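Fructokinase (Silicibacter sp., PDB 3C8U) probably transfers a phosphate group from ATP to fructose or a related sugar, as a putative fructose transport system kinase with a P-loop-type fold. Local coordinates at residues M2-A5 / A6-Q9; L67-R71 / G72-R76; A118-G121 / P122-V126. All coordinates share one frame; numbering follows the deposited sequence.

Contact 1: residues M2-A5 / A6-Q9; sequences MTLA and ALCQ
Thr3 caps the first turn of helix 4-14 by accepting from the backbone of Ala6. Its OG1 lies 3.1 Å from Ala6 N, with an N-H...O angle of 148°, and so engages one of the amides that a helix start leaves without a carbonyl of its own. Chi1 of 64° sets OG1 between the backbone N and the carbonyl carbon of Thr3, within reach of Ala6 N; a threonine suits an N-cap because its hydroxyl is short enough to make this bond. The carbonyl of the same residue opens the regular i to i+4 series: Leu7 N reaches Thr3 O at 3.0 Å, while a weak second bond comes from Ala6 N. Next, Leu4 O takes Cys8 N at 2.8 Å, and Ala5 O takes Gln9 N at 3.1 Å. Farther out, Gln9 NE2 is satisfied by Glu13, one turn on.

Apolar groups cover the flank. The small methyl of Ala6 lets the chain of Met2, deposited as selenomethionine, pass close by, Met2 CG lying 4.0 Å from Ala6 CB. Met2 SE meets Leu7 CD1 at 4.1 Å, the two side chains crossing at about a right angle. Leu4, Leu7 and Cys8 rest on helix 36-48, against Pro41, Leu38, Ala45 and Leu46. Leu7 also reaches Trp205 of strand 203-205, and Met2 touches Leu203 there.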
HETATM    1  N   MSE A   2     -13.805 -12.923   8.186  1.00 50.44           N
HETATM    2  CA  MSE A   2     -12.583 -13.052   8.976  1.00 44.95           C
HETATM    3  C   MSE A   2     -12.395 -11.901   9.933  1.00 37.98           C
HETATM    4  O   MSE A   2     -12.450 -10.737   9.556  1.00 38.23           O
HETATM    5  CB  MSE A   2     -11.364 -13.146   8.066  1.00 45.44           C
HETATM    6  CG  MSE A   2     -10.142 -13.710   8.774  1.00 47.28           C
HETATM    7 SE   MSE A   2      -8.567 -13.612   7.648  0.75 50.60          SE
HETATM    8  CE  MSE A   2      -7.806 -15.322   7.994  1.00 39.02           C
ATOM      9  N   THR A   3     -12.143 -12.262  11.176  1.00 30.66           N
ATOM     10  CA  THR A   3     -11.894 -11.285  12.225  1.00 26.81           C
ATOM     11  C   THR A   3     -10.430 -10.822  12.156  1.00 24.56           C
ATOM     12  O   THR A   3      -9.576 -11.458  11.507  1.00 22.66           O
ATOM     13  CB  THR A   3     -12.185 -11.878  13.605  1.00 26.95           C
ATOM     14  OG1 THR A   3     -11.271 -12.952  13.857  1.00 24.33           O
ATOM     15  CG2 THR A   3     -13.624 -12.398  13.680  1.00 26.39           C
ATOM     16  N   LEU A   4     -10.163  -9.687  12.787  1.00 22.40           N
ATOM     17  CA  LEU A   4      -8.805  -9.179  12.860  1.00 23.98           C
ATOM     18  C   LEU A   4      -7.985 -10.201  13.631  1.00 22.24           C
ATOM     19  O   LEU A   4      -6.820 -10.404  13.361  1.00 19.24           O
ATOM     20  CB  LEU A   4      -8.729  -7.815  13.562  1.00 26.90           C
ATOM     21  CG  LEU A   4      -7.351  -7.139  13.649  1.00 29.60           C
ATOM     22  CD1 LEU A   4      -6.759  -6.953  12.258  1.00 25.23           C
ATOM     23  CD2 LEU A   4      -7.451  -5.798  14.384  1.00 35.73           C
ATOM     24  N   ALA A   5      -8.623 -10.870  14.578  1.00 23.11           N
ATOM     25  CA  ALA A   5      -7.887 -11.734  15.502  1.00 21.01           C
ATOM     26  C   ALA A   5      -7.361 -12.903  14.703  1.00 20.65           C
ATOM     27  O   ALA A   5      -6.226 -13.343  14.881  1.00 19.09           O
ATOM     28  CB  ALA A   5      -8.769 -12.215  16.684  1.00 23.54           C
ATOM     29  N   ALA A   6      -8.195 -13.363  13.780  1.00 19.75           N
ATOM     30  CA  ALA A   6      -7.872 -14.525  12.952  1.00 17.96           C
ATOM     31  C   ALA A   6      -6.843 -14.136  11.892  1.00 21.73           C
ATOM     32  O   ALA A   6      -5.990 -14.940  11.514  1.00 18.90           O
ATOM     33  CB  ALA A   6      -9.136 -15.152  12.323  1.00 19.48           C
ATOM     34  N   LEU A   7      -6.916 -12.880  11.454  1.00 20.50           N
ATOM     35  CA  LEU A   7      -5.948 -12.334  10.483  1.00 18.09           C
ATOM     36  C   LEU A   7      -4.572 -12.283  11.138  1.00 20.90           C
ATOM     37  O   LEU A   7      -3.577 -12.714  10.576  1.00 20.34           O
ATOM     38  CB  LEU A   7      -6.359 -10.932   9.970  1.00 18.64           C
ATOM     39  CG  LEU A   7      -5.497 -10.228   8.895  1.00 21.52           C
ATOM     40  CD1 LEU A   7      -5.364 -11.112   7.639  1.00 22.85           C
ATOM     41  CD2 LEU A   7      -6.043  -8.865   8.508  1.00 20.18           C
ATOM     42  N   CYS A   8      -4.543 -11.754  12.353  1.00 16.82           N
ATOM     43  CA  CYS A   8      -3.296 -11.606  13.081  1.00 17.36           C
ATOM     44  C   CYS A   8      -2.659 -12.980  13.249  1.00 15.44           C
ATOM     45  O   CYS A   8      -1.490 -13.192  12.956  1.00 15.00           O
ATOM     46  CB  CYS A   8      -3.555 -10.930  14.430  1.00 18.39           C
ATOM     47  SG  CYS A   8      -2.162 -10.980  15.535  1.00 19.17           S
ATOM     48  N   GLN A   9      -3.486 -13.936  13.645  1.00 16.43           N
ATOM     49  CA  GLN A   9      -3.021 -15.298  13.936  1.00 16.83           C
ATOM     50  C   GLN A   9      -2.539 -15.974  12.655  1.00 15.58           C
ATOM     51  O   GLN A   9      -1.495 -16.616  12.647  1.00 15.44           O
ATOM     52  CB  GLN A   9      -4.110 -16.134  14.626  1.00 15.42           C
ATOM     53  CG  GLN A   9      -3.757 -17.611  14.779  1.00 14.73           C
ATOM     54  CD  GLN A   9      -2.567 -17.903  15.716  1.00 19.00           C
ATOM     55  OE1 GLN A   9      -2.179 -17.076  16.517  1.00 17.34           O
ATOM     56  NE2 GLN A   9      -1.992 -19.093  15.593  1.00 17.46           N
TER

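Contact 2: residues L67-R71 / G72-R76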
ATOM      1  N   LEU A  67       8.122  16.192 -12.235  1.00 21.69           N
ATOM      2  CA  LEU A  67       8.594  15.138 -13.120  1.00 20.94           C
ATOM      3  C   LEU A  67       7.435  14.626 -13.977  1.00 23.45           C
ATOM      4  O   LEU A  67       7.604  14.330 -15.162  1.00 22.80           O
ATOM      5  CB  LEU A  67       9.234  13.988 -12.345  1.00 22.82           C
ATOM      6  CG  LEU A  67      10.597  14.295 -11.735  1.00 17.68           C
ATOM      7  CD1 LEU A  67      11.293  13.021 -11.309  1.00 17.27           C
ATOM      8  CD2 LEU A  67      11.425  15.050 -12.742  1.00 21.17           C
ATOM      9  N   LEU A  68       6.270  14.504 -13.343  1.00 22.89           N
ATOM     10  CA  LEU A  68       5.105  13.905 -13.998  1.00 23.05           C
ATOM     11  C   LEU A  68       4.630  14.762 -15.164  1.00 25.96           C
ATOM     12  O   LEU A  68       4.269  14.263 -16.242  1.00 25.64           O
ATOM     13  CB  LEU A  68       3.955  13.720 -12.998  1.00 22.68           C
ATOM     14  CG  LEU A  68       4.134  12.640 -11.904  1.00 19.75           C
ATOM     15  CD1 LEU A  68       2.893  12.575 -11.002  1.00 19.53           C
ATOM     16  CD2 LEU A  68       4.428  11.270 -12.537  1.00 16.77           C
ATOM     17  N   GLU A  69       4.692  16.066 -14.955  1.00 25.95           N
ATOM     18  CA  GLU A  69       4.087  17.021 -15.890  0.50 28.25           C
ATOM     19  C   GLU A  69       4.687  16.929 -17.297  1.00 26.78           C
ATOM     20  O   GLU A  69       3.977  16.747 -18.268  1.00 24.75           O
ATOM     21  CB  GLU A  69       4.172  18.453 -15.338  0.50 29.47           C
ATOM     22  CG  GLU A  69       3.161  19.410 -15.939  0.50 33.17           C
ATOM     23  CD  GLU A  69       3.561  19.867 -17.304  0.50 36.11           C
ATOM     24  OE1 GLU A  69       4.781  19.908 -17.578  0.50 33.13           O
ATOM     25  OE2 GLU A  69       2.655  20.180 -18.107  0.50 42.41           O
ATOM     26  N   PRO A  70       6.008  17.060 -17.397  1.00 27.46           N
ATOM     27  CA  PRO A  70       6.612  17.014 -18.723  1.00 28.07           C
ATOM     28  C   PRO A  70       6.480  15.654 -19.415  1.00 26.40           C
ATOM     29  O   PRO A  70       6.763  15.527 -20.621  1.00 24.41           O
ATOM     30  CB  PRO A  70       8.096  17.358 -18.473  1.00 27.03           C
ATOM     31  CG  PRO A  70       8.250  17.604 -16.998  1.00 28.15           C
ATOM     32  CD  PRO A  70       6.919  17.583 -16.354  1.00 28.22           C
ATOM     33  N   ARG A  71       6.035  14.667 -18.657  1.00 27.58           N
ATOM     34  CA  ARG A  71       5.940  13.273 -19.153  1.00 27.18           C
ATOM     35  C   ARG A  71       4.529  12.964 -19.554  1.00 26.94           C
ATOM     36  O   ARG A  71       4.209  11.868 -20.027  1.00 30.26           O
ATOM     37  CB  ARG A  71       6.357  12.268 -18.090  1.00 30.17           C
ATOM     38  CG  ARG A  71       7.848  12.166 -17.899  1.00 35.08           C
ATOM     39  CD  ARG A  71       8.175  11.197 -16.759  1.00 42.02           C
ATOM     40  NE  ARG A  71       9.463  11.534 -16.160  1.00 52.79           N
ATOM     41  CZ  ARG A  71      10.155  10.736 -15.356  1.00 57.08           C
ATOM     42  NH1 ARG A  71       9.696   9.530 -15.049  1.00 62.40           N
ATOM     43  NH2 ARG A  71      11.312  11.152 -14.866  1.00 60.45           N
ATOM     44  N   GLY A  72       3.691  13.956 -19.336  1.00 23.99           N
ATOM     45  CA  GLY A  72       2.286  13.870 -19.678  1.00 26.56           C
ATOM     46  C   GLY A  72       1.453  13.027 -18.727  1.00 27.23           C
ATOM     47  O   GLY A  72       0.303  12.706 -19.019  1.00 23.73           O
ATOM     48  N   LEU A  73       2.052  12.713 -17.580  1.00 27.31           N
ATOM     49  CA  LEU A  73       1.469  11.795 -16.578  1.00 26.31           C
ATOM     50  C   LEU A  73       0.674  12.467 -15.449  1.00 26.11           C
ATOM     51  O   LEU A  73       0.105  11.812 -14.572  1.00 25.74           O
ATOM     52  CB  LEU A  73       2.576  10.937 -15.959  1.00 25.22           C
ATOM     53  CG  LEU A  73       3.177   9.893 -16.886  1.00 29.09           C
ATOM     54  CD1 LEU A  73       4.451   9.329 -16.272  1.00 26.14           C
ATOM     55  CD2 LEU A  73       2.128   8.803 -17.199  1.00 30.91           C
ATOM     56  N   LEU A  74       0.611  13.781 -15.465  1.00 23.14           N
ATOM     57  CA  LEU A  74       0.050  14.459 -14.308  1.00 25.07           C
ATOM     58  C   LEU A  74      -1.413  14.041 -14.065  1.00 26.75           C
ATOM     59  O   LEU A  74      -1.841  13.819 -12.919  1.00 27.66           O
ATOM     60  CB  LEU A  74       0.195  15.975 -14.442  1.00 26.12           C
ATOM     61  CG  LEU A  74      -0.090  16.741 -13.153  1.00 30.65           C
ATOM     62  CD1 LEU A  74       0.848  16.310 -12.038  1.00 35.63           C
ATOM     63  CD2 LEU A  74       0.037  18.255 -13.415  1.00 30.37           C
ATOM     64  N   PRO A  75      -2.205  13.938 -15.134  1.00 26.86           N
ATOM     65  CA  PRO A  75      -3.612  13.578 -14.894  1.00 26.51           C
ATOM     66  C   PRO A  75      -3.834  12.146 -14.410  1.00 25.98           C
ATOM     67  O   PRO A  75      -4.940  11.796 -13.987  1.00 25.19           O
ATOM     68  CB  PRO A  75      -4.287  13.800 -16.258  1.00 28.95           C
ATOM     69  CG  PRO A  75      -3.254  14.146 -17.211  1.00 30.29           C
ATOM     70  CD  PRO A  75      -1.926  14.299 -16.530  1.00 27.02           C
ATOM     71  N   ARG A  76      -2.785  11.341 -14.436  1.00 23.36           N
ATOM     72  CA  ARG A  76      -2.873   9.931 -14.030  1.00 22.94           C
ATOM     73  C   ARG A  76      -2.078   9.641 -12.752  1.00 21.31           C
ATOM     74  O   ARG A  76      -1.782   8.488 -12.413  1.00 20.79           O
ATOM     75  CB  ARG A  76      -2.364   9.024 -15.152  1.00 24.73           C
ATOM     76  CG  ARG A  76      -3.342   8.783 -16.282  1.00 29.03           C
ATOM     77  CD  ARG A  76      -2.597   8.192 -17.482  1.00 38.95           C
ATOM     78  NE  ARG A  76      -1.982   6.893 -17.208  1.00 33.43           N
ATOM     79  CZ  ARG A  76      -2.711   5.813 -16.994  1.00 30.06           C
ATOM     80  NH1 ARG A  76      -4.026   5.935 -17.030  1.00 46.14           N
ATOM     81  NH2 ARG A  76      -2.156   4.646 -16.744  1.00 35.14           N
TER
HETATM   82  O   HOH W   1       1.202  15.924 -17.595  1.00 29.49           O
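A Schellman motif ends helix 65-68, with Gly72, at positive phi (76°), as its C-prime residue. Leu73 N donates to Leu68 O at 3.0 Å and Gly72 N to Glu69 O at 3.0 Å, the latter from above the carbonyl plane. Arg71 N and Leu73 N reach Leu68 O from opposite faces of its plane. Glycine suits the turn because a CB there would run into Arg71 O. A water continues the cap, donating to Glu69 O and accepting from Leu74 N at 3.1 Å.

The leucines pack beside the turn. Leu68 CD2 meets Leu73 CB at 3.9 Å, the side chains crossing at about a right angle. With Leu73 CG anti to the carbonyl carbon (chi1 -70°) the branch is directed at Arg71, and Leu73 CD1 comes to 3.9 Å from Arg71 CB. Leu74 CD1 lies 4.2 Å from Leu68 CB. An aspartate in place of Leu73 would keep CB near Leu68 but would probably leave Arg71 CB and CD without the isobutyl group that covers them, and put a carboxylate near Glu81.

Leu68 O thus holds two amides and Glu69 O an amide and a water, so both carbonyls at the helix end are engaged within the turn, with Leu68 packed by Leu73 and Leu74.

Contact 3: residues A118-G121 / P122-V126; sequences AEVG and PECRV
Val120 lays its CG1 methyl against Cys124, 3.7 Å from Cys124 CB and equally near SG, across the turn that follows strand 112-120. Cys124 SG is anti to the backbone N (chi1 175°), which brings the sulfur alongside the methyl. The pair is buried, Val120 lying against Val56 and Tyr103, and Cys124 touches Glu54 of strand 53-57.

Between them the chain reverses in a type I beta turn from Gly121 to Cys124. Cys124 N donates to Gly121 O at 3.0 Å, from above the carbonyl plane and with an N-H...O angle of 152°. Pro122 fits the second position, its ring holding phi at -63°, as this turn requires. A side chain at Gly121 would collide with the CD of Pro122 and with Glu123 OE1, which lies 3.4 Å from Gly121 C.

The Glu123 carboxylate returns to the Gly121 backbone because CG sits between the backbone N and the carbonyl carbon and the chain bends again at chi2. A water bridges the two: it accepts from Gly121 N and donates to Glu123 OE2, both at 2.8 Å. Arg22 adds a bond from NE to Cys124 O and a weak one from NH2 to Gly121 O. The reversal is therefore held by one direct backbone bond, a water-linked carboxylate and a guanidinium, and the Val120 and Cys124 side chains pack together next to it.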
ATOM      1  N   ALA A 118      10.160   9.516   7.702  1.00 20.49           N
ATOM      2  CA  ALA A 118       9.894   8.353   8.573  1.00 20.69           C
ATOM      3  C   ALA A 118      11.076   7.407   8.654  1.00 19.72           C
ATOM      4  O   ALA A 118      11.966   7.412   7.808  1.00 18.68           O
ATOM      5  CB  ALA A 118       8.621   7.607   8.102  1.00 20.81           C
ATOM      6  N   GLU A 119      11.081   6.594   9.696  1.00 18.89           N
ATOM      7  CA  GLU A 119      12.139   5.597   9.910  1.00 18.58           C
ATOM      8  C   GLU A 119      11.601   4.287  10.466  1.00 23.11           C
ATOM      9  O   GLU A 119      10.854   4.306  11.412  1.00 22.83           O
ATOM     10  CB  GLU A 119      13.147   6.143  10.914  1.00 20.68           C
ATOM     11  CG  GLU A 119      14.410   5.321  11.044  1.00 29.68           C
ATOM     12  CD  GLU A 119      15.297   5.788  12.182  1.00 35.77           C
ATOM     13  OE1 GLU A 119      14.872   5.695  13.339  1.00 44.19           O
ATOM     14  OE2 GLU A 119      16.423   6.231  11.915  1.00 39.81           O
ATOM     15  N   VAL A 120      12.009   3.169   9.870  1.00 19.66           N
ATOM     16  CA  VAL A 120      11.834   1.858  10.482  1.00 20.47           C
ATOM     17  C   VAL A 120      13.123   1.583  11.235  1.00 19.24           C
ATOM     18  O   VAL A 120      14.209   1.571  10.674  1.00 17.64           O
ATOM     19  CB  VAL A 120      11.618   0.758   9.449  1.00 22.54           C
ATOM     20  CG1 VAL A 120      11.365  -0.543  10.131  1.00 22.21           C
ATOM     21  CG2 VAL A 120      10.455   1.158   8.520  1.00 18.50           C
ATOM     22  N   GLY A 121      12.962   1.356  12.530  1.00 21.48           N
ATOM     23  CA  GLY A 121      14.074   1.106  13.439  1.00 20.80           C
ATOM     24  C   GLY A 121      14.326  -0.348  13.768  1.00 19.90           C
ATOM     25  O   GLY A 121      13.510  -1.226  13.488  1.00 20.55           O
ATOM     26  N   PRO A 122      15.453  -0.610  14.447  1.00 20.95           N
ATOM     27  CA  PRO A 122      15.907  -1.971  14.723  1.00 20.03           C
ATOM     28  C   PRO A 122      14.956  -2.781  15.608  1.00 21.94           C
ATOM     29  O   PRO A 122      14.969  -4.000  15.568  1.00 23.86           O
ATOM     30  CB  PRO A 122      17.290  -1.789  15.365  1.00 22.72           C
ATOM     31  CG  PRO A 122      17.542  -0.328  15.447  1.00 25.44           C
ATOM     32  CD  PRO A 122      16.341   0.437  14.962  1.00 21.57           C
ATOM     33  N   GLU A 123      14.114  -2.085  16.352  1.00 20.98           N
ATOM     34  CA  GLU A 123      13.120  -2.735  17.241  1.00 22.00           C
ATOM     35  C   GLU A 123      11.945  -3.340  16.457  1.00 20.85           C
ATOM     36  O   GLU A 123      11.229  -4.222  16.929  1.00 21.02           O
ATOM     37  CB  GLU A 123      12.588  -1.755  18.276  1.00 22.41           C
ATOM     38  CG  GLU A 123      11.615  -0.740  17.734  1.00 28.64           C
ATOM     39  CD  GLU A 123      12.246   0.472  17.075  1.00 32.62           C
ATOM     40  OE1 GLU A 123      13.508   0.558  16.915  1.00 31.14           O
ATOM     41  OE2 GLU A 123      11.449   1.363  16.726  1.00 42.34           O
ATOM     42  N   CYS A 124      11.768  -2.856  15.239  1.00 20.61           N
ATOM     43  CA  CYS A 124      10.719  -3.358  14.342  1.00 18.74           C
ATOM     44  C   CYS A 124      11.110  -4.664  13.699  1.00 20.52           C
ATOM     45  O   CYS A 124      12.101  -4.773  12.977  1.00 19.73           O
ATOM     46  CB  CYS A 124      10.370  -2.317  13.267  1.00 20.14           C
ATOM     47  SG  CYS A 124       9.166  -2.912  12.022  1.00 21.72           S
ATOM     48  N   ARG A 125      10.267  -5.657  13.937  1.00 20.31           N
ATOM     49  CA  ARG A 125      10.509  -7.044  13.521  0.50 22.16           C
ATOM     50  C   ARG A 125       9.726  -7.387  12.265  1.00 21.84           C
ATOM     51  O   ARG A 125      10.107  -8.231  11.491  1.00 18.28           O
ATOM     52  CB  ARG A 125      10.116  -8.014  14.654  0.50 23.34           C
ATOM     53  CG  ARG A 125      11.077  -7.976  15.833  0.50 29.13           C
ATOM     54  CD  ARG A 125      11.230  -9.338  16.490  0.50 35.62           C
ATOM     55  NE  ARG A 125      11.142 -10.429  15.529  0.50 36.42           N
ATOM     56  CZ  ARG A 125      10.639 -11.618  15.832  0.50 40.31           C
ATOM     57  NH1 ARG A 125      10.193 -11.832  17.064  0.50 38.43           N
ATOM     58  NH2 ARG A 125      10.572 -12.575  14.911  0.50 39.75           N
ATOM     59  N   VAL A 126       8.617  -6.687  12.082  1.00 18.84           N
ATOM     60  CA  VAL A 126       7.750  -6.894  10.923  1.00 17.67           C
ATOM     61  C   VAL A 126       7.308  -5.558  10.358  1.00 16.65           C
ATOM     62  O   VAL A 126       6.779  -4.726  11.074  1.00 16.11           O
ATOM     63  CB  VAL A 126       6.500  -7.696  11.310  1.00 19.21           C
ATOM     64  CG1 VAL A 126       5.525  -7.837  10.107  1.00 19.64           C
ATOM     65  CG2 VAL A 126       6.930  -9.072  11.880  1.00 25.59           C
TER
HETATM   66  O   HOH W   2      10.612   1.613  14.091  1.00 24.04           O

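From the N terminus, the three contacts come in series; none nests within or crosses another, and each is local. Contact 1 starts helix 4-14 and sets it beside helix 36-48 and the edge strand 203-205 of the parallel sheet. Contact 2, about 40 Å away between centres and on the opposite side of the chain's centre, ends helix 65-68 and turns the chain into the loop before helix 85-97. Contact 3 closes the turn that carries the chain from the antiparallel pair 101-107 and 112-120 into strand 126-131 of the parallel sheet. It approaches contact 1 to about 9 Å between nearest atoms, without touching. Together they mark a helix start, a helix end and a passage between sheets.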